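Local structure of probable transcriptional regulator, LysR family protein (Rhodococcus sp., 2QL3) at residues V57-D62 with V184-H189; D93-L98 with P173-K178; V145-G150 with T163-P168. The protein probably acts as a LysR-family, DNA-binding transcription factor, and is represented here by its C-terminal substrate-binding-type regulatory domain, without the DNA-binding part. One frame throughout, in Å; residues are numbered along the deposited sequence.

Contact 1. Residues V57-D62 with V184-H189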
loop_
_atom_site.group_PDB
_atom_site.type_symbol
_atom_site.label_atom_id
_atom_site.label_comp_id
_atom_site.label_asym_id
_atom_site.label_seq_id
_atom_site.Cartn_x
_atom_site.Cartn_y
_atom_site.Cartn_z
ATOM N N VAL A 57 9.444 -4.267 19.854
ATOM C CA VAL A 57 8.550 -5.350 19.461
ATOM C C VAL A 57 8.243 -5.206 17.969
ATOM O O VAL A 57 8.499 -4.163 17.362
ATOM C CB VAL A 57 7.215 -5.386 20.288
ATOM C CG1 VAL A 57 7.488 -5.584 21.787
ATOM C CG2 VAL A 57 6.395 -4.126 20.087
ATOM N N ALA A 58 7.771 -6.302 17.387
ATOM C CA ALA A 58 7.368 -6.363 15.977
ATOM C C ALA A 58 6.012 -7.091 15.901
ATOM O O ALA A 58 5.753 -8.075 16.664
ATOM C CB ALA A 58 8.443 -7.133 15.183
ATOM N N ILE A 59 5.146 -6.607 15.021
ATOM C CA ILE A 59 3.932 -7.292 14.670
ATOM C C ILE A 59 4.187 -7.908 13.306
ATOM O O ILE A 59 4.419 -7.200 12.329
ATOM C CB ILE A 59 2.734 -6.348 14.558
ATOM C CG1 ILE A 59 2.561 -5.525 15.866
ATOM C CG2 ILE A 59 1.469 -7.117 14.173
ATOM C CD1 ILE A 59 2.380 -6.333 17.106
ATOM N N VAL A 60 4.183 -9.243 13.242
ATOM C CA VAL A 60 4.611 -9.939 12.023
ATOM C C VAL A 60 3.797 -11.189 11.740
ATOM O O VAL A 60 3.154 -11.733 12.632
ATOM C CB VAL A 60 6.133 -10.356 12.064
ATOM C CG1 VAL A 60 6.999 -9.160 11.967
ATOM C CG2 VAL A 60 6.477 -11.154 13.320
ATOM N N TYR A 61 3.835 -11.670 10.498
ATOM C CA TYR A 61 3.398 -13.033 10.270
ATOM C C TYR A 61 4.420 -14.003 10.827
ATOM O O TYR A 61 5.619 -13.821 10.665
ATOM C CB TYR A 61 3.201 -13.348 8.791
ATOM C CG TYR A 61 2.336 -12.417 7.981
ATOM C CD1 TYR A 61 0.956 -12.368 8.161
ATOM C CD2 TYR A 61 2.896 -11.643 6.967
ATOM C CE1 TYR A 61 0.152 -11.566 7.350
ATOM C CE2 TYR A 61 2.096 -10.792 6.178
ATOM C CZ TYR A 61 0.721 -10.772 6.376
ATOM O OH TYR A 61 -0.092 -9.965 5.592
ATOM N N ASP A 62 3.956 -15.080 11.452
ATOM C CA ASP A 62 4.867 -16.115 11.945
ATOM C C ASP A 62 5.173 -17.034 10.774
ATOM O O ASP A 62 4.602 -18.140 10.660
ATOM C CB ASP A 62 4.193 -16.872 13.086
ATOM C CG ASP A 62 5.094 -17.896 13.771
ATOM O OD1 ASP A 62 6.344 -17.948 13.591
ATOM O OD2 ASP A 62 4.495 -18.687 14.503
ATOM N N VAL A 184 -0.585 -14.235 12.773
ATOM C CA VAL A 184 -0.019 -12.958 13.042
ATOM C C VAL A 184 0.343 -12.950 14.539
ATOM O O VAL A 184 -0.498 -13.247 15.428
ATOM C CB VAL A 184 -1.011 -11.877 12.690
ATOM C CG1 VAL A 184 -0.411 -10.445 12.913
ATOM C CG2 VAL A 184 -1.446 -12.032 11.216
ATOM N N VAL A 185 1.612 -12.626 14.810
ATOM C CA VAL A 185 2.156 -12.594 16.167
ATOM C C VAL A 185 2.675 -11.198 16.590
ATOM O O VAL A 185 3.034 -10.385 15.742
ATOM C CB VAL A 185 3.279 -13.641 16.313
ATOM C CG1 VAL A 185 2.720 -15.083 16.025
ATOM C CG2 VAL A 185 4.508 -13.312 15.371
ATOM N N VAL A 186 2.655 -10.928 17.895
ATOM C CA VAL A 186 3.593 -9.944 18.515
ATOM C C VAL A 186 4.926 -10.645 18.856
ATOM O O VAL A 186 4.932 -11.746 19.414
ATOM C CB VAL A 186 2.994 -9.182 19.732
ATOM C CG1 VAL A 186 2.679 -10.132 20.956
ATOM C CG2 VAL A 186 3.928 -8.005 20.168
ATOM N N ALA A 187 6.048 -10.063 18.458
ATOM C CA ALA A 187 7.339 -10.728 18.658
ATOM C C ALA A 187 8.371 -9.833 19.309
ATOM O O ALA A 187 8.303 -8.610 19.220
ATOM C CB ALA A 187 7.868 -11.293 17.281
ATOM N N TRP A 188 9.300 -10.435 20.025
ATOM C CA TRP A 188 10.425 -9.708 20.590
ATOM C C TRP A 188 11.568 -10.685 20.734
ATOM O O TRP A 188 11.364 -11.870 20.704
ATOM C CB TRP A 188 10.090 -9.077 21.940
ATOM C CG TRP A 188 9.751 -10.062 23.032
ATOM C CD1 TRP A 188 10.587 -10.549 23.983
ATOM C CD2 TRP A 188 8.483 -10.701 23.238
ATOM N NE1 TRP A 188 9.915 -11.455 24.805
ATOM C CE2 TRP A 188 8.622 -11.563 24.371
ATOM C CE3 TRP A 188 7.237 -10.622 22.585
ATOM C CZ2 TRP A 188 7.559 -12.309 24.882
ATOM C CZ3 TRP A 188 6.175 -11.375 23.075
ATOM C CH2 TRP A 188 6.347 -12.224 24.216
ATOM N N HIS A 189 12.772 -10.186 20.911
ATOM C CA HIS A 189 13.947 -11.056 20.936
ATOM C C HIS A 189 14.145 -11.696 22.335
ATOM O O HIS A 189 14.118 -10.996 23.336
ATOM C CB HIS A 189 15.119 -10.162 20.521
ATOM C CG HIS A 189 16.346 -10.892 20.089
ATOM N ND1 HIS A 189 17.162 -11.566 20.972
ATOM C CD2 HIS A 189 16.944 -10.982 18.876
ATOM C CE1 HIS A 189 18.204 -12.057 20.317
ATOM N NE2 HIS A 189 18.101 -11.710 19.042
#

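Contact 2. Residues D93-L98 with P173-K178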
loop_
_atom_site.group_PDB
_atom_site.type_symbol
_atom_site.label_atom_id
_atom_site.label_comp_id
_atom_site.label_asym_id
_atom_site.label_seq_id
_atom_site.Cartn_x
_atom_site.Cartn_y
_atom_site.Cartn_z
ATOM N N ASP A 93 -19.487 -21.281 -6.960
ATOM C CA ASP A 93 -20.052 -21.441 -5.634
ATOM C C ASP A 93 -19.156 -22.293 -4.695
ATOM O O ASP A 93 -18.751 -23.391 -5.031
ATOM C CB ASP A 93 -21.443 -22.067 -5.745
ATOM C CG ASP A 93 -22.214 -21.959 -4.461
ATOM O OD1 ASP A 93 -22.113 -20.904 -3.796
ATOM O OD2 ASP A 93 -22.912 -22.922 -4.115
ATOM N N GLY A 94 -18.863 -21.775 -3.510
ATOM C CA GLY A 94 -18.016 -22.469 -2.532
ATOM C C GLY A 94 -16.524 -22.239 -2.781
ATOM O O GLY A 94 -16.141 -21.319 -3.498
ATOM N N PRO A 95 -15.667 -23.088 -2.184
ATOM C CA PRO A 95 -14.231 -22.868 -2.299
ATOM C C PRO A 95 -13.649 -23.194 -3.699
ATOM O O PRO A 95 -14.220 -24.001 -4.447
ATOM C CB PRO A 95 -13.655 -23.797 -1.239
ATOM C CG PRO A 95 -14.844 -24.277 -0.418
ATOM C CD PRO A 95 -15.968 -24.287 -1.389
ATOM N N VAL A 96 -12.518 -22.589 -4.045
ATOM C CA VAL A 96 -11.889 -22.944 -5.332
ATOM C C VAL A 96 -10.799 -23.959 -5.071
ATOM O O VAL A 96 -10.184 -23.922 -4.028
ATOM C CB VAL A 96 -11.285 -21.734 -6.108
ATOM C CG1 VAL A 96 -12.348 -20.688 -6.433
ATOM C CG2 VAL A 96 -10.142 -21.135 -5.345
ATOM N N ARG A 97 -10.592 -24.903 -5.974
ATOM C CA ARG A 97 -9.330 -25.611 -5.934
ATOM C C ARG A 97 -8.341 -24.858 -6.792
ATOM O O ARG A 97 -8.603 -24.554 -7.945
ATOM C CB ARG A 97 -9.405 -27.076 -6.311
ATOM C CG ARG A 97 -10.597 -27.598 -7.004
ATOM C CD ARG A 97 -10.586 -29.164 -6.927
ATOM N NE ARG A 97 -9.380 -29.639 -6.249
ATOM C CZ ARG A 97 -8.237 -30.012 -6.835
ATOM N NH1 ARG A 97 -7.205 -30.400 -6.071
ATOM N NH2 ARG A 97 -8.118 -29.998 -8.174
ATOM N N LEU A 98 -7.221 -24.508 -6.190
ATOM C CA LEU A 98 -6.267 -23.603 -6.801
ATOM C C LEU A 98 -5.817 -24.165 -8.137
ATOM O O LEU A 98 -5.588 -23.424 -9.088
ATOM C CB LEU A 98 -5.075 -23.531 -5.888
ATOM C CG LEU A 98 -4.508 -22.244 -5.329
ATOM C CD1 LEU A 98 -3.860 -22.627 -4.030
ATOM C CD2 LEU A 98 -3.476 -21.741 -6.292
ATOM N N PRO A 173 -12.560 -18.994 -0.331
ATOM C CA PRO A 173 -11.713 -19.953 0.375
ATOM C C PRO A 173 -11.119 -20.985 -0.607
ATOM O O PRO A 173 -11.705 -21.267 -1.636
ATOM C CB PRO A 173 -12.690 -20.683 1.328
ATOM C CG PRO A 173 -14.038 -20.022 1.186
ATOM C CD PRO A 173 -14.002 -19.207 -0.077
ATOM N N ILE A 174 -9.958 -21.512 -0.250
ATOM C CA ILE A 174 -9.252 -22.578 -0.959
ATOM C C ILE A 174 -9.475 -23.963 -0.316
ATOM O O ILE A 174 -9.523 -24.096 0.892
ATOM C CB ILE A 174 -7.714 -22.256 -1.011
ATOM C CG1 ILE A 174 -7.482 -20.863 -1.646
ATOM C CG2 ILE A 174 -6.954 -23.408 -1.749
ATOM C CD1 ILE A 174 -6.329 -19.994 -1.061
ATOM N N ALA A 175 -9.657 -24.985 -1.140
ATOM C CA ALA A 175 -9.845 -26.326 -0.662
ATOM C C ALA A 175 -9.071 -27.299 -1.533
ATOM O O ALA A 175 -8.608 -26.954 -2.648
ATOM C CB ALA A 175 -11.327 -26.693 -0.620
ATOM N N GLU A 176 -8.949 -28.509 -1.006
ATOM C CA GLU A 176 -8.241 -29.645 -1.624
ATOM C C GLU A 176 -6.900 -29.384 -2.273
ATOM O O GLU A 176 -6.812 -29.413 -3.506
ATOM C CB GLU A 176 -9.129 -30.474 -2.551
ATOM C CG GLU A 176 -10.204 -29.751 -3.248
ATOM C CD GLU A 176 -11.501 -30.529 -3.220
ATOM O OE1 GLU A 176 -11.516 -31.673 -3.746
ATOM O OE2 GLU A 176 -12.497 -29.981 -2.674
ATOM N N PRO A 177 -5.841 -29.189 -1.446
ATOM C CA PRO A 177 -5.997 -29.151 0.025
ATOM C C PRO A 177 -6.303 -27.756 0.537
ATOM O O PRO A 177 -6.066 -26.757 -0.150
ATOM C CB PRO A 177 -4.602 -29.577 0.533
ATOM C CG PRO A 177 -3.651 -28.930 -0.497
ATOM C CD PRO A 177 -4.415 -29.060 -1.847
ATOM N N LYS A 178 -6.846 -27.704 1.749
ATOM C CA LYS A 178 -7.029 -26.463 2.470
ATOM C C LYS A 178 -5.609 -25.963 2.818
ATOM O O LYS A 178 -4.815 -26.732 3.348
ATOM C CB LYS A 178 -7.840 -26.756 3.748
ATOM C CG LYS A 178 -8.724 -25.637 4.191
ATOM C CD LYS A 178 -8.883 -25.541 5.678
ATOM C CE LYS A 178 -10.142 -24.740 5.942
ATOM N NZ LYS A 178 -10.235 -24.252 7.338
HETATM O O HOH W 1 -6.349 -25.847 -3.634
#

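Contact 3. Residues V145-G150 with T163-P168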
loop_
_atom_site.group_PDB
_atom_site.type_symbol
_atom_site.label_atom_id
_atom_site.label_comp_id
_atom_site.label_asym_id
_atom_site.label_seq_id
_atom_site.Cartn_x
_atom_site.Cartn_y
_atom_site.Cartn_z
ATOM N N VAL A 145 -6.487 -7.181 -9.534
ATOM C CA VAL A 145 -7.446 -8.286 -9.589
ATOM C C VAL A 145 -8.898 -7.770 -9.795
ATOM O O VAL A 145 -9.667 -8.351 -10.574
ATOM C CB VAL A 145 -7.313 -9.178 -8.288
ATOM C CG1 VAL A 145 -8.464 -10.098 -8.141
ATOM C CG2 VAL A 145 -5.980 -10.001 -8.329
ATOM N N GLY A 146 -9.287 -6.692 -9.112
ATOM C CA GLY A 146 -10.655 -6.178 -9.211
ATOM C C GLY A 146 -10.944 -5.689 -10.634
ATOM O O GLY A 146 -12.050 -5.815 -11.144
ATOM N N ARG A 147 -9.915 -5.136 -11.277
ATOM C CA ARG A 147 -9.972 -4.698 -12.665
ATOM C C ARG A 147 -9.889 -5.844 -13.722
ATOM O O ARG A 147 -10.208 -5.636 -14.847
ATOM C CB ARG A 147 -8.915 -3.579 -12.908
ATOM C CG ARG A 147 -8.855 -3.070 -14.322
ATOM C CD ARG A 147 -10.159 -2.390 -14.815
ATOM N NE ARG A 147 -10.469 -1.182 -14.039
ATOM C CZ ARG A 147 -11.368 -0.253 -14.377
ATOM N NH1 ARG A 147 -12.077 -0.361 -15.494
ATOM N NH2 ARG A 147 -11.544 0.816 -13.606
ATOM N N GLY A 148 -9.492 -7.050 -13.352
ATOM C CA GLY A 148 -9.535 -8.161 -14.278
ATOM C C GLY A 148 -8.170 -8.608 -14.779
ATOM O O GLY A 148 -8.106 -9.427 -15.690
ATOM N N LEU A 149 -7.080 -8.081 -14.201
ATOM C CA LEU A 149 -5.726 -8.396 -14.682
ATOM C C LEU A 149 -5.151 -9.743 -14.190
ATOM O O LEU A 149 -4.078 -10.191 -14.658
ATOM C CB LEU A 149 -4.787 -7.227 -14.302
ATOM C CG LEU A 149 -5.052 -5.890 -14.984
ATOM C CD1 LEU A 149 -4.259 -4.806 -14.272
ATOM C CD2 LEU A 149 -4.575 -5.972 -16.427
ATOM N N GLY A 150 -5.827 -10.372 -13.228
ATOM C CA GLY A 150 -5.599 -11.767 -12.898
ATOM C C GLY A 150 -6.256 -12.153 -11.548
ATOM O O GLY A 150 -7.195 -11.523 -11.122
ATOM N N THR A 163 -11.954 -1.832 -4.143
ATOM C CA THR A 163 -10.616 -1.410 -4.391
ATOM C C THR A 163 -10.620 0.098 -4.478
ATOM O O THR A 163 -11.705 0.729 -4.423
ATOM C CB THR A 163 -10.048 -2.000 -5.705
ATOM O OG1 THR A 163 -10.649 -1.322 -6.817
ATOM C CG2 THR A 163 -10.267 -3.556 -5.841
ATOM N N TYR A 164 -9.439 0.699 -4.655
ATOM C CA TYR A 164 -9.357 2.166 -4.802
ATOM C C TYR A 164 -10.079 2.727 -6.033
ATOM O O TYR A 164 -10.457 3.883 -6.036
ATOM C CB TYR A 164 -7.892 2.647 -4.856
ATOM C CG TYR A 164 -7.107 2.711 -3.528
ATOM C CD1 TYR A 164 -5.767 3.128 -3.523
ATOM C CD2 TYR A 164 -7.696 2.352 -2.302
ATOM C CE1 TYR A 164 -5.048 3.246 -2.330
ATOM C CE2 TYR A 164 -6.986 2.446 -1.100
ATOM C CZ TYR A 164 -5.665 2.898 -1.125
ATOM O OH TYR A 164 -4.972 3.005 0.045
ATOM N N GLU A 165 -10.235 1.939 -7.097
ATOM C CA GLU A 165 -10.993 2.382 -8.250
ATOM C C GLU A 165 -12.517 2.219 -8.054
ATOM O O GLU A 165 -13.284 2.600 -8.934
ATOM C CB GLU A 165 -10.612 1.625 -9.495
ATOM C CG GLU A 165 -9.161 1.594 -9.784
ATOM C CD GLU A 165 -8.859 0.907 -11.109
ATOM O OE1 GLU A 165 -9.237 -0.277 -11.268
ATOM O OE2 GLU A 165 -8.260 1.577 -11.992
ATOM N N GLY A 166 -12.949 1.693 -6.908
ATOM C CA GLY A 166 -14.367 1.456 -6.643
ATOM C C GLY A 166 -14.883 0.172 -7.270
ATOM O O GLY A 166 -16.089 0.073 -7.545
ATOM N N LEU A 167 -13.982 -0.790 -7.543
ATOM C CA LEU A 167 -14.410 -2.065 -8.106
ATOM C C LEU A 167 -14.497 -3.144 -7.041
ATOM O O LEU A 167 -13.772 -3.063 -6.042
ATOM C CB LEU A 167 -13.478 -2.498 -9.227
ATOM C CG LEU A 167 -13.590 -1.663 -10.479
ATOM C CD1 LEU A 167 -12.722 -2.286 -11.529
ATOM C CD2 LEU A 167 -15.066 -1.516 -11.011
ATOM N N PRO A 168 -15.391 -4.138 -7.232
ATOM C CA PRO A 168 -15.483 -5.143 -6.173
ATOM C C PRO A 168 -14.435 -6.211 -6.388
ATOM O O PRO A 168 -13.847 -6.371 -7.470
ATOM C CB PRO A 168 -16.878 -5.726 -6.349
ATOM C CG PRO A 168 -17.067 -5.698 -7.838
ATOM C CD PRO A 168 -16.350 -4.425 -8.325
HETATM O O HOH W 2 -14.303 -6.629 -10.151
#

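Contact 1. Residues V57-D62 with V184-H189
Near-equal first torsions aim Val60 and Val185 at each other: with chi1 at -70° in Val60 and -60° in Val185, each CG2 stands between its own backbone N and carbonyl carbon. The two branches meet obliquely, Val60 CG2 lying 3.6 Å from Val185 CG2. On this same face of the sheet, the other branch of Val185 turns to Asp62, Val185 CG1 packing on Asp62 CB at 3.7 Å, and the methyl of Ala187 lies farther along.

Ile59, Tyr61, Val184 and Val186 occupy the opposite face. Ile59 straddles two valines: its CD1 touches CG2 of Val186 at 3.8 Å, while its CG2 rests on CG1 of Val184 at 4.0 Å. The second branch of Val184 points to the Tyr61 ring, Val184 CG2 lying 3.9 Å from Tyr61 CD1.

Between these faces the backbones run antiparallel. Ala58 with Ala187 and Val60 with Val185 are hydrogen-bonded pairs, each closed by two N-H to O=C bonds. The shortest joins Ala187 N to Ala58 O at 2.7 Å, and the straightest joins Val185 N to Val60 O at 2.8 Å, with 171° at the hydrogen. CA-H groups of the residues next to these pairs make further contacts to the same carbonyls, Val184 CA-H to Val60 O for one.

In the alpha/beta lobe of this periplasmic-binding-protein-type domain, the pairing puts an antiparallel strand into an otherwise parallel neighbourhood. Strand 57-61 is flanked on its other edge by the parallel strand 5-11, strand 182-189 continues the sheet to strand 69-84, and helix 196-205 packs on Val57 and Trp188 through Ile202.

Contact 2. Residues D93-L98 with P173-K178
Arg97 and Glu176 cross at about a right angle, their guanidinium and carboxylate planes turned 75° apart, so the charged groups do not meet as a flat, two-pronged pair. Instead Arg97 spans the base of the glutamate: NH1 donates to the backbone O of Glu176 at 2.8 Å, from a guanidinium whose plane misses that oxygen by 25°. The carboxylate is a remoter partner, the distance from Arg97 NE to Glu176 OE1 being a long 3.9 Å. Arg97 NE lies against the glutamate CG and, although buried here, has no hydrogen-bonding partner in the model. A nearly eclipsed chi3 of -2° bends the chain and brings the edge of the guanidinium to the Glu176 carbonyl.

Pro95 is turned quite differently, offering its CB to Ala175 CB at 3.8 Å and to Pro173 CB at 4.1 Å. The third pairing is apolar and oblique, Leu98 CD1 meeting Ile174 CG2 at 3.9 Å.

Both segments are loops of the lobe containing helix 114-125 in this periplasmic-binding-protein-type fold. One follows the long strand 69-84, the other leads from strand 169-173 toward strand 182-189, and a single beta bridge between Val96 and Ile174 ties them together. Its bonds run from Val96 N to Pro173 O, 2.9 Å, and from Ala175 N to Val96 O, 3.1 Å, so Val96 both donates and accepts.

Behind the bridge, Val96 and Ile174 pack on Val81 of strand 69-84, while Leu98 lies against Val121, Cys122 and Ala125 of helix 114-125. Where the backbones begin to part, one water bridges them, accepting from Leu98 N and donating to Ala175 O.

Contact 3. Residues V145-G150 with T163-P168
Gly146 sits within helix 138-147 where the facing loop comes too close for any side chain: a CB there would lie 2.9 Å from Thr163 CG2, a clash. The helix closes two residues on in a Schellman motif, with Gly148 at positive phi. The facing loop is a type I beta turn from Thr163 to Gly166, and Thr163 OG1 adds an ST turn by accepting from Glu165 N.

Arg147 reaches toward this loop. Its CG is anti to the backbone N (chi1 178°), and bends at chi2 and chi3 curl the chain back toward Glu165. Arg147 NE donates to Glu165 OE1 at 3.2 Å, almost straight at 164°; the oxygen lies in the guanidinium plane and is approached on its syn side, though 34° out of the carboxylate plane. NH2 adds a weak bond to the same oxygen. Leu167 sets its CD1 over one guanidinium face, toward the rim, 3.5 Å from Arg147 NE. An alanine in place of Arg147 would be likely to leave Glu165 OE1 without its cationic mate and the Leu167 methyl without the flat group beneath it.

The second subunit borders this site: its Tyr25 packs on Arg147, and its Ser22 N bonds weakly to Glu165 OE2. Beside Leu167, one water donates to both Gly146 O, at 2.6 Å, and Pro168 O, at 2.7 Å.

How the contacts relate
Contact 1 lies across the chain's centre from the other two, its own centre about 29 Å from that of contact 2 and about 31 Å from that of contact 3. Contacts 2 and 3 share the other lobe, with centres about 21 Å and nearest atoms about 11 Å apart; strand 169-173 links them, leaving the turn of contact 3 and entering the loop of contact 2. Contact 3 alone meets the second subunit. Phosphate ions, probably from crystallisation, lie about 4 Å from the Trp188 side chain in contact 1 and about 5 Å from that of Thr163 in contact 3.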